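Local coordinates for protein glycosyl hydrolase, family 38 (Enterococcus faecalis, PDB 5KBP) that probably hydrolyses alpha-mannosidic linkages in carbohydrates and can bind calcium, at residues D617-E622 and L634-T639; D291-L296 and I573-T578; S301-L306 and S360-H365. All coordinates share one frame; numbering follows the deposited sequence.

Contact 1: residues D617-E622 and L634-T639; sequences DERLEE and LAQRST
D617 and Q636 meet through the backbone where the turn entering helix 619-625 runs beside the irregular chain 634-639. The amide N of D617 donates to O of Q636 at 2.9 Å. The CA atoms come nearest at D617 and S638, 4.7 Å apart, and at R619 and A635. The D617 carboxylate answers with a second bond between the same two residues: N of Q636 reaches OD2 at 3.0 Å, coming from above the carboxylate plane, 39° out of it. A chi1 of 50°, which sets CG between the backbone N and the carbonyl carbon, folds the acid back over its own chain, and OD1 can then accept from N of R619 at 3.2 Å. This is a helix-capping bond. D617 thus caps the start of the helix and, with the same carboxylate, ties the chain leading to strand 641-653 against it. The R619 chain, bent at chi2 and chi3, brings NH1 to OD2 of D617, a salt bridge of 2.9 Å, and CA of A635 lies over one face of the guanidinium, toward its rim. The methyl CB of A635 packs against CB of L620 at 3.9 Å, on the buried side of the helix, where L620 also touches I568 and D671. Beyond the two segments, OE1 of Q636 accepts from N of E579 and NE2 is hydrogen-bonded to OG1 of T578.

Contact 2: residues D291-L296 and I573-T578; sequences DGWYTL and IFFKPT
CZ3 of the W293 indole comes to the edge of the F575 ring, near its plane, 4.4 Å from CD1 of F575. The touch is loose, with no stacking. The indole also makes a cation-pi contact with R631 and rests on P709. The Y294 ring is approached obliquely by the end of I573, whose CD1 comes to 3.9 Å from CD1 of Y294.

I573 is the centre of the contact. With CG1 anti to the carbonyl carbon (chi1 -57°) and chi2 extended at 179°, its ethyl arm reaches in between the residues of the opposite loop. The terminal CD1 sits 3.3 Å from the backbone O of W293, while CG1 lies 4.0 Å from CD2 of L296. No hydrogen bond joins the two segments. Within 291-296 an Asx turn shapes the chain, OD1 of D291 accepting from N of W293 at 3.0 Å.

Polar ties come from outside the pair: OD1 of N298 accepts from N of F574, and ND2 of N708 donates to O of G292. What results is an apolar seam between two irregular loops, one leading from strand 280-282 toward helix 304-332, the other belonging to the C-terminal beta domain of the family 38 fold.

Contact 3: residues S301-L306 and S360-H365; sequences SARVYL and SVDEVH
R303 and D362 supply the ionic part of the contact. NH2 of R303 donates to OD1 of D362 at 2.8 Å, 157° at the hydrogen, in a salt bridge that lies in the guanidinium plane and runs nearly along the C-O axis of the acid; the two planes are turned 70° apart. OD2 of D362 accepts from N of E767. A further hydrogen bond, from NH1 of R303 to OH of Y305 at 2.8 Å, lies in the same plane and so helps to fix the rotation of the guanidinium. E571 completes the set with a salt bridge to NE.

The second kind is a CH-pi contact with H365. The R303 chain, straight from CG to NE, passes over the imidazole face, and CD stands 3.6 Å from the ring centroid. ND1 of H365 sits over one face of the guanidinium.

Apolar packing closes the group: CD1 of L306 comes obliquely to the imidazole, 3.5 Å from CD2 of H365, and L306 also touches M368 and M369.

Here the N-terminal ends of helices 304-332 and 362-393, in the family's middle domain, are joined around one buried arginine. D362 and E571 probably offset its charge and fix its orientation.

From the N terminus, 291-296 comes first, in the loop after strand 280-282, and waits 277 residues for 573-578 to close contact 2. Inside that long loop lies contact 3, where 301-306 and 360-365 close a mostly helical excursion within the middle domain; the two contacts stay about 6 Å apart at their nearest atoms. Contact 1 follows in series, a short closure of the link between strands 601-613 and 641-653. It touches contact 2, where P577 packs against A635, Q636 and R637. Contact 2 joins the loop between strand 280-282 and helix 304-332 to the C-terminal beta domain, contact 3 joins two helix starts, and contact 1 ties down an excursion of that beta domain.

Contact 1: residues D617-E622 and L634-T639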
loop_
_atom_site.group_PDB
_atom_site.type_symbol
_atom_site.label_atom_id
_atom_site.label_comp_id
_atom_site.label_asym_id
_atom_site.label_seq_id
_atom_site.Cartn_x
_atom_site.Cartn_y
_atom_site.Cartn_z
ATOM N N ASP A 617 -22.438 19.907 14.503
ATOM C CA ASP A 617 -22.807 21.122 13.796
ATOM C C ASP A 617 -21.554 21.825 13.274
ATOM O O ASP A 617 -20.418 21.403 13.513
ATOM C CB ASP A 617 -23.639 22.038 14.694
ATOM C CG ASP A 617 -23.006 22.268 16.054
ATOM O OD1 ASP A 617 -21.772 22.447 16.125
ATOM O OD2 ASP A 617 -23.750 22.274 17.057
ATOM N N GLU A 618 -21.773 22.921 12.545
ATOM C CA GLU A 618 -20.683 23.648 11.902
ATOM C C GLU A 618 -19.672 24.212 12.892
ATOM O O GLU A 618 -18.588 24.631 12.471
ATOM C CB GLU A 618 -21.247 24.787 11.047
ATOM C CG GLU A 618 -22.014 25.847 11.831
ATOM C CD GLU A 618 -23.427 25.417 12.184
ATOM O OE1 GLU A 618 -23.900 24.408 11.621
ATOM O OE2 GLU A 618 -24.061 26.087 13.024
ATOM N N ARG A 619 -19.992 24.233 14.187
ATOM C CA ARG A 619 -19.074 24.792 15.170
ATOM C C ARG A 619 -17.875 23.891 15.433
ATOM O O ARG A 619 -16.867 24.370 15.959
ATOM C CB ARG A 619 -19.817 25.069 16.478
ATOM C CG ARG A 619 -20.910 26.120 16.350
ATOM C CD ARG A 619 -22.227 25.647 16.949
ATOM N NE ARG A 619 -22.199 25.603 18.409
ATOM C CZ ARG A 619 -23.189 25.129 19.159
ATOM N NH1 ARG A 619 -24.286 24.653 18.588
ATOM N NH2 ARG A 619 -23.080 25.126 20.482
ATOM N N LEU A 620 -17.949 22.606 15.073
ATOM C CA LEU A 620 -16.839 21.705 15.370
ATOM C C LEU A 620 -15.621 22.012 14.508
ATOM O O LEU A 620 -14.487 21.976 14.998
ATOM C CB LEU A 620 -17.268 20.250 15.185
ATOM C CG LEU A 620 -16.151 19.230 15.418
ATOM C CD1 LEU A 620 -15.594 19.352 16.834
ATOM C CD2 LEU A 620 -16.635 17.815 15.141
ATOM N N GLU A 621 -15.831 22.314 13.223
ATOM C CA GLU A 621 -14.702 22.557 12.330
ATOM C C GLU A 621 -13.868 23.745 12.798
ATOM O O GLU A 621 -12.632 23.695 12.770
ATOM C CB GLU A 621 -15.196 22.781 10.900
ATOM C CG GLU A 621 -14.094 23.162 9.927
ATOM C CD GLU A 621 -14.594 23.328 8.507
ATOM O OE1 GLU A 621 -15.282 22.415 8.004
ATOM O OE2 GLU A 621 -14.303 24.378 7.896
ATOM N N GLU A 622 -14.525 24.822 13.233
ATOM C CA GLU A 622 -13.789 25.974 13.746
ATOM C C GLU A 622 -13.035 25.628 15.023
ATOM O O GLU A 622 -11.910 26.094 15.233
ATOM C CB GLU A 622 -14.744 27.143 13.989
ATOM C CG GLU A 622 -15.202 27.832 12.720
ATOM C CD GLU A 622 -14.068 28.532 12.000
ATOM O OE1 GLU A 622 -13.439 29.429 12.602
ATOM O OE2 GLU A 622 -13.802 28.182 10.832
ATOM N N LEU A 634 -17.842 23.674 22.390
ATOM C CA LEU A 634 -19.266 23.947 22.509
ATOM C C LEU A 634 -20.100 23.268 21.433
ATOM O O LEU A 634 -21.331 23.372 21.471
ATOM C CB LEU A 634 -19.516 25.460 22.455
ATOM C CG LEU A 634 -18.674 26.330 23.388
ATOM C CD1 LEU A 634 -18.867 27.804 23.059
ATOM C CD2 LEU A 634 -19.024 26.043 24.842
ATOM N N ALA A 635 -19.467 22.585 20.482
ATOM C CA ALA A 635 -20.205 21.968 19.390
ATOM C C ALA A 635 -21.152 20.897 19.913
ATOM O O ALA A 635 -20.847 20.186 20.875
ATOM C CB ALA A 635 -19.237 21.361 18.374
ATOM N N GLN A 636 -22.312 20.792 19.276
ATOM C CA GLN A 636 -23.303 19.778 19.594
ATOM C C GLN A 636 -23.617 18.965 18.346
ATOM O O GLN A 636 -23.180 19.286 17.238
ATOM C CB GLN A 636 -24.581 20.415 20.155
ATOM C CG GLN A 636 -24.340 21.338 21.335
ATOM C CD GLN A 636 -23.693 20.629 22.511
ATOM O OE1 GLN A 636 -23.933 19.446 22.745
ATOM N NE2 GLN A 636 -22.868 21.354 23.257
ATOM N N ARG A 637 -24.383 17.895 18.536
ATOM C CA ARG A 637 -24.794 17.074 17.408
ATOM C C ARG A 637 -25.731 17.861 16.501
ATOM O O ARG A 637 -26.522 18.689 16.965
ATOM C CB ARG A 637 -25.479 15.799 17.896
ATOM C CG ARG A 637 -24.707 15.050 18.968
ATOM C CD ARG A 637 -25.203 13.623 19.105
ATOM N NE ARG A 637 -24.851 12.813 17.942
ATOM C CZ ARG A 637 -25.103 11.513 17.831
ATOM N NH1 ARG A 637 -25.713 10.868 18.816
ATOM N NH2 ARG A 637 -24.747 10.858 16.734
ATOM N N SER A 638 -25.631 17.609 15.199
ATOM C CA SER A 638 -26.486 18.295 14.243
ATOM C C SER A 638 -27.948 17.939 14.485
ATOM O O SER A 638 -28.280 16.832 14.916
ATOM C CB SER A 638 -26.089 17.934 12.811
ATOM O OG SER A 638 -26.948 18.555 11.871
ATOM N N THR A 639 -28.827 18.904 14.217
ATOM C CA THR A 639 -30.259 18.655 14.315
ATOM C C THR A 639 -30.804 17.929 13.093
ATOM O O THR A 639 -31.910 17.384 13.155
ATOM C CB THR A 639 -31.014 19.970 14.518
ATOM O OG1 THR A 639 -30.752 20.849 13.418
ATOM C CG2 THR A 639 -30.572 20.640 15.811
#

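Contact 2: residues D291-L296 and I573-T578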
loop_
_atom_site.group_PDB
_atom_site.type_symbol
_atom_site.label_atom_id
_atom_site.label_comp_id
_atom_site.label_asym_id
_atom_site.label_seq_id
_atom_site.Cartn_x
_atom_site.Cartn_y
_atom_site.Cartn_z
ATOM N N ASP A 291 -5.927 12.231 36.216
ATOM C CA ASP A 291 -7.255 12.796 36.012
ATOM C C ASP A 291 -8.068 12.031 34.975
ATOM O O ASP A 291 -9.268 12.291 34.841
ATOM C CB ASP A 291 -7.148 14.272 35.613
ATOM C CG ASP A 291 -6.157 14.508 34.488
ATOM O OD1 ASP A 291 -6.087 13.679 33.556
ATOM O OD2 ASP A 291 -5.444 15.532 34.535
ATOM N N GLY A 292 -7.450 11.103 34.244
ATOM C CA GLY A 292 -8.153 10.283 33.280
ATOM C C GLY A 292 -8.465 10.949 31.959
ATOM O O GLY A 292 -9.111 10.322 31.108
ATOM N N TRP A 293 -8.029 12.193 31.753
ATOM C CA TRP A 293 -8.306 12.906 30.514
ATOM C C TRP A 293 -7.321 12.584 29.401
ATOM O O TRP A 293 -7.671 12.734 28.225
ATOM C CB TRP A 293 -8.304 14.420 30.753
ATOM C CG TRP A 293 -9.439 14.892 31.600
ATOM C CD1 TRP A 293 -9.362 15.409 32.861
ATOM C CD2 TRP A 293 -10.827 14.894 31.248
ATOM N NE1 TRP A 293 -10.618 15.737 33.314
ATOM C CE2 TRP A 293 -11.535 15.428 32.342
ATOM C CE3 TRP A 293 -11.538 14.495 30.113
ATOM C CZ2 TRP A 293 -12.919 15.574 32.334
ATOM C CZ3 TRP A 293 -12.910 14.640 30.107
ATOM C CH2 TRP A 293 -13.586 15.177 31.209
ATOM N N TYR A 294 -6.108 12.153 29.734
ATOM C CA TYR A 294 -5.073 11.919 28.735
ATOM C C TYR A 294 -4.476 10.528 28.883
ATOM O O TYR A 294 -3.262 10.334 28.770
ATOM C CB TYR A 294 -3.993 12.995 28.814
ATOM C CG TYR A 294 -4.547 14.382 28.596
ATOM C CD1 TYR A 294 -4.765 14.870 27.314
ATOM C CD2 TYR A 294 -4.873 15.197 29.671
ATOM C CE1 TYR A 294 -5.282 16.135 27.110
ATOM C CE2 TYR A 294 -5.390 16.463 29.477
ATOM C CZ TYR A 294 -5.593 16.928 28.194
ATOM O OH TYR A 294 -6.106 18.188 27.995
ATOM N N THR A 295 -5.331 9.534 29.137
ATOM C CA THR A 295 -4.899 8.142 29.061
ATOM C C THR A 295 -4.632 7.727 27.620
ATOM O O THR A 295 -3.786 6.861 27.367
ATOM C CB THR A 295 -5.960 7.231 29.688
ATOM O OG1 THR A 295 -6.209 7.641 31.039
ATOM C CG2 THR A 295 -5.506 5.777 29.689
ATOM N N LEU A 296 -5.329 8.353 26.668
ATOM C CA LEU A 296 -5.316 7.984 25.254
ATOM C C LEU A 296 -5.845 6.572 25.033
ATOM O O LEU A 296 -5.517 5.931 24.030
ATOM C CB LEU A 296 -3.918 8.142 24.641
ATOM C CG LEU A 296 -3.247 9.491 24.910
ATOM C CD1 LEU A 296 -1.909 9.586 24.195
ATOM C CD2 LEU A 296 -4.160 10.641 24.504
ATOM N N ILE A 573 -8.858 10.680 21.814
ATOM C CA ILE A 573 -9.732 10.868 22.964
ATOM C C ILE A 573 -11.178 10.982 22.501
ATOM O O ILE A 573 -11.476 11.657 21.509
ATOM C CB ILE A 573 -9.322 12.119 23.773
ATOM C CG1 ILE A 573 -7.863 12.004 24.224
ATOM C CG2 ILE A 573 -10.240 12.315 24.973
ATOM C CD1 ILE A 573 -7.360 13.197 24.997
ATOM N N PHE A 574 -12.073 10.314 23.224
ATOM C CA PHE A 574 -13.508 10.464 23.037
ATOM C C PHE A 574 -14.029 11.556 23.959
ATOM O O PHE A 574 -13.614 11.655 25.118
ATOM C CB PHE A 574 -14.232 9.145 23.322
ATOM C CG PHE A 574 -15.723 9.288 23.499
ATOM C CD1 PHE A 574 -16.566 9.291 22.402
ATOM C CD2 PHE A 574 -16.283 9.398 24.764
ATOM C CE1 PHE A 574 -17.936 9.415 22.557
ATOM C CE2 PHE A 574 -17.654 9.523 24.927
ATOM C CZ PHE A 574 -18.481 9.531 23.821
ATOM N N PHE A 575 -14.947 12.372 23.443
ATOM C CA PHE A 575 -15.574 13.412 24.255
ATOM C C PHE A 575 -16.983 13.646 23.732
ATOM O O PHE A 575 -17.157 14.111 22.601
ATOM C CB PHE A 575 -14.760 14.702 24.234
ATOM C CG PHE A 575 -15.325 15.783 25.115
ATOM C CD1 PHE A 575 -15.100 15.769 26.483
ATOM C CD2 PHE A 575 -16.087 16.808 24.579
ATOM C CE1 PHE A 575 -15.620 16.757 27.297
ATOM C CE2 PHE A 575 -16.610 17.801 25.389
ATOM C CZ PHE A 575 -16.376 17.775 26.750
ATOM N N LYS A 576 -17.975 13.333 24.553
ATOM C CA LYS A 576 -19.366 13.543 24.175
ATOM C C LYS A 576 -19.714 15.024 24.282
ATOM O O LYS A 576 -19.342 15.669 25.270
ATOM C CB LYS A 576 -20.291 12.724 25.074
ATOM C CG LYS A 576 -21.768 12.851 24.746
ATOM C CD LYS A 576 -22.619 12.153 25.796
ATOM C CE LYS A 576 -22.419 12.777 27.172
ATOM N NZ LYS A 576 -23.259 12.118 28.211
ATOM N N PRO A 577 -20.397 15.597 23.291
ATOM C CA PRO A 577 -20.857 16.984 23.421
ATOM C C PRO A 577 -21.728 17.160 24.658
ATOM O O PRO A 577 -22.429 16.241 25.088
ATOM C CB PRO A 577 -21.648 17.226 22.128
ATOM C CG PRO A 577 -21.865 15.864 21.528
ATOM C CD PRO A 577 -20.705 15.037 21.966
ATOM N N THR A 578 -21.668 18.366 25.228
ATOM C CA THR A 578 -22.175 18.582 26.580
ATOM C C THR A 578 -23.688 18.423 26.671
ATOM O O THR A 578 -24.206 18.089 27.743
ATOM C CB THR A 578 -21.759 19.967 27.080
ATOM O OG1 THR A 578 -22.341 20.979 26.247
ATOM C CG2 THR A 578 -20.247 20.106 27.049
#

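Contact 3: residues S301-L306 and S360-H365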
loop_
_atom_site.group_PDB
_atom_site.type_symbol
_atom_site.label_atom_id
_atom_site.label_comp_id
_atom_site.label_asym_id
_atom_site.label_seq_id
_atom_site.Cartn_x
_atom_site.Cartn_y
_atom_site.Cartn_z
ATOM N N SER A 301 -10.498 2.307 20.014
ATOM C CA SER A 301 -11.694 2.336 19.184
ATOM C C SER A 301 -11.535 3.191 17.934
ATOM O O SER A 301 -12.427 3.179 17.078
ATOM C CB SER A 301 -12.894 2.845 19.996
ATOM O OG SER A 301 -12.696 4.182 20.423
ATOM N N ALA A 302 -10.435 3.928 17.809
ATOM C CA ALA A 302 -10.205 4.742 16.623
ATOM C C ALA A 302 -9.881 3.853 15.430
ATOM O O ALA A 302 -9.022 2.971 15.518
ATOM C CB ALA A 302 -9.066 5.728 16.874
ATOM N N ARG A 303 -10.566 4.095 14.311
ATOM C CA ARG A 303 -10.389 3.335 13.074
ATOM C C ARG A 303 -10.429 1.828 13.348
ATOM O O ARG A 303 -9.426 1.120 13.271
ATOM C CB ARG A 303 -9.085 3.731 12.376
ATOM C CG ARG A 303 -8.976 5.207 12.027
ATOM C CD ARG A 303 -7.635 5.509 11.380
ATOM N NE ARG A 303 -7.459 6.925 11.069
ATOM C CZ ARG A 303 -7.644 7.458 9.865
ATOM N NH1 ARG A 303 -8.016 6.696 8.845
ATOM N NH2 ARG A 303 -7.452 8.758 9.680
ATOM N N VAL A 304 -11.638 1.361 13.668
ATOM C CA VAL A 304 -11.817 -0.018 14.120
ATOM C C VAL A 304 -11.410 -1.015 13.040
ATOM O O VAL A 304 -11.021 -2.149 13.347
ATOM C CB VAL A 304 -13.274 -0.235 14.578
ATOM C CG1 VAL A 304 -14.239 -0.029 13.418
ATOM C CG2 VAL A 304 -13.449 -1.614 15.202
ATOM N N TYR A 305 -11.477 -0.613 11.767
ATOM C CA TYR A 305 -11.100 -1.523 10.689
ATOM C C TYR A 305 -9.630 -1.915 10.774
ATOM O O TYR A 305 -9.260 -3.022 10.366
ATOM C CB TYR A 305 -11.413 -0.894 9.331
ATOM C CG TYR A 305 -10.704 0.416 9.062
ATOM C CD1 TYR A 305 -11.278 1.626 9.430
ATOM C CD2 TYR A 305 -9.469 0.445 8.425
ATOM C CE1 TYR A 305 -10.639 2.826 9.180
ATOM C CE2 TYR A 305 -8.822 1.640 8.173
ATOM C CZ TYR A 305 -9.412 2.827 8.552
ATOM O OH TYR A 305 -8.773 4.020 8.302
ATOM N N LEU A 306 -8.781 -1.026 11.294
ATOM C CA LEU A 306 -7.389 -1.388 11.538
ATOM C C LEU A 306 -7.291 -2.494 12.580
ATOM O O LEU A 306 -6.542 -3.463 12.409
ATOM C CB LEU A 306 -6.597 -0.159 11.991
ATOM C CG LEU A 306 -6.434 1.003 11.013
ATOM C CD1 LEU A 306 -5.763 2.176 11.706
ATOM C CD2 LEU A 306 -5.636 0.577 9.795
ATOM N N SER A 360 -2.899 8.688 13.220
ATOM C CA SER A 360 -2.078 9.290 12.181
ATOM C C SER A 360 -2.993 9.943 11.145
ATOM O O SER A 360 -4.218 9.969 11.295
ATOM C CB SER A 360 -1.156 8.244 11.549
ATOM O OG SER A 360 -0.225 7.748 12.493
ATOM N N VAL A 361 -2.391 10.472 10.082
ATOM C CA VAL A 361 -3.158 11.094 9.009
ATOM C C VAL A 361 -3.625 10.015 8.040
ATOM O O VAL A 361 -3.156 8.873 8.095
ATOM C CB VAL A 361 -2.340 12.184 8.293
ATOM C CG1 VAL A 361 -2.171 13.394 9.200
ATOM C CG2 VAL A 361 -0.985 11.641 7.879
ATOM N N ASP A 362 -4.551 10.376 7.144
ATOM C CA ASP A 362 -5.220 9.378 6.309
ATOM C C ASP A 362 -4.235 8.600 5.447
ATOM O O ASP A 362 -4.399 7.392 5.245
ATOM C CB ASP A 362 -6.271 10.048 5.426
ATOM C CG ASP A 362 -7.410 10.644 6.224
ATOM O OD1 ASP A 362 -7.472 10.408 7.448
ATOM O OD2 ASP A 362 -8.250 11.340 5.620
ATOM N N GLU A 363 -3.209 9.276 4.921
ATOM C CA GLU A 363 -2.267 8.603 4.032
ATOM C C GLU A 363 -1.535 7.475 4.743
ATOM O O GLU A 363 -1.225 6.450 4.125
ATOM C CB GLU A 363 -1.261 9.607 3.466
ATOM C CG GLU A 363 -1.869 10.703 2.605
ATOM C CD GLU A 363 -2.476 11.826 3.424
ATOM O OE1 GLU A 363 -3.554 12.328 3.042
ATOM O OE2 GLU A 363 -1.876 12.203 4.452
ATOM N N VAL A 364 -1.260 7.642 6.037
ATOM C CA VAL A 364 -0.554 6.611 6.792
ATOM C C VAL A 364 -1.397 5.346 6.882
ATOM O O VAL A 364 -0.907 4.232 6.656
ATOM C CB VAL A 364 -0.177 7.134 8.190
ATOM C CG1 VAL A 364 0.261 5.987 9.084
ATOM C CG2 VAL A 364 0.915 8.191 8.093
ATOM N N HIS A 365 -2.683 5.500 7.199
ATOM C CA HIS A 365 -3.517 4.339 7.484
ATOM C C HIS A 365 -3.972 3.621 6.220
ATOM O O HIS A 365 -4.220 2.411 6.260
ATOM C CB HIS A 365 -4.716 4.760 8.333
ATOM C CG HIS A 365 -4.337 5.249 9.695
ATOM N ND1 HIS A 365 -4.720 6.481 10.178
ATOM C CD2 HIS A 365 -3.594 4.677 10.672
ATOM C CE1 HIS A 365 -4.241 6.643 11.398
ATOM N NE2 HIS A 365 -3.549 5.564 11.720
#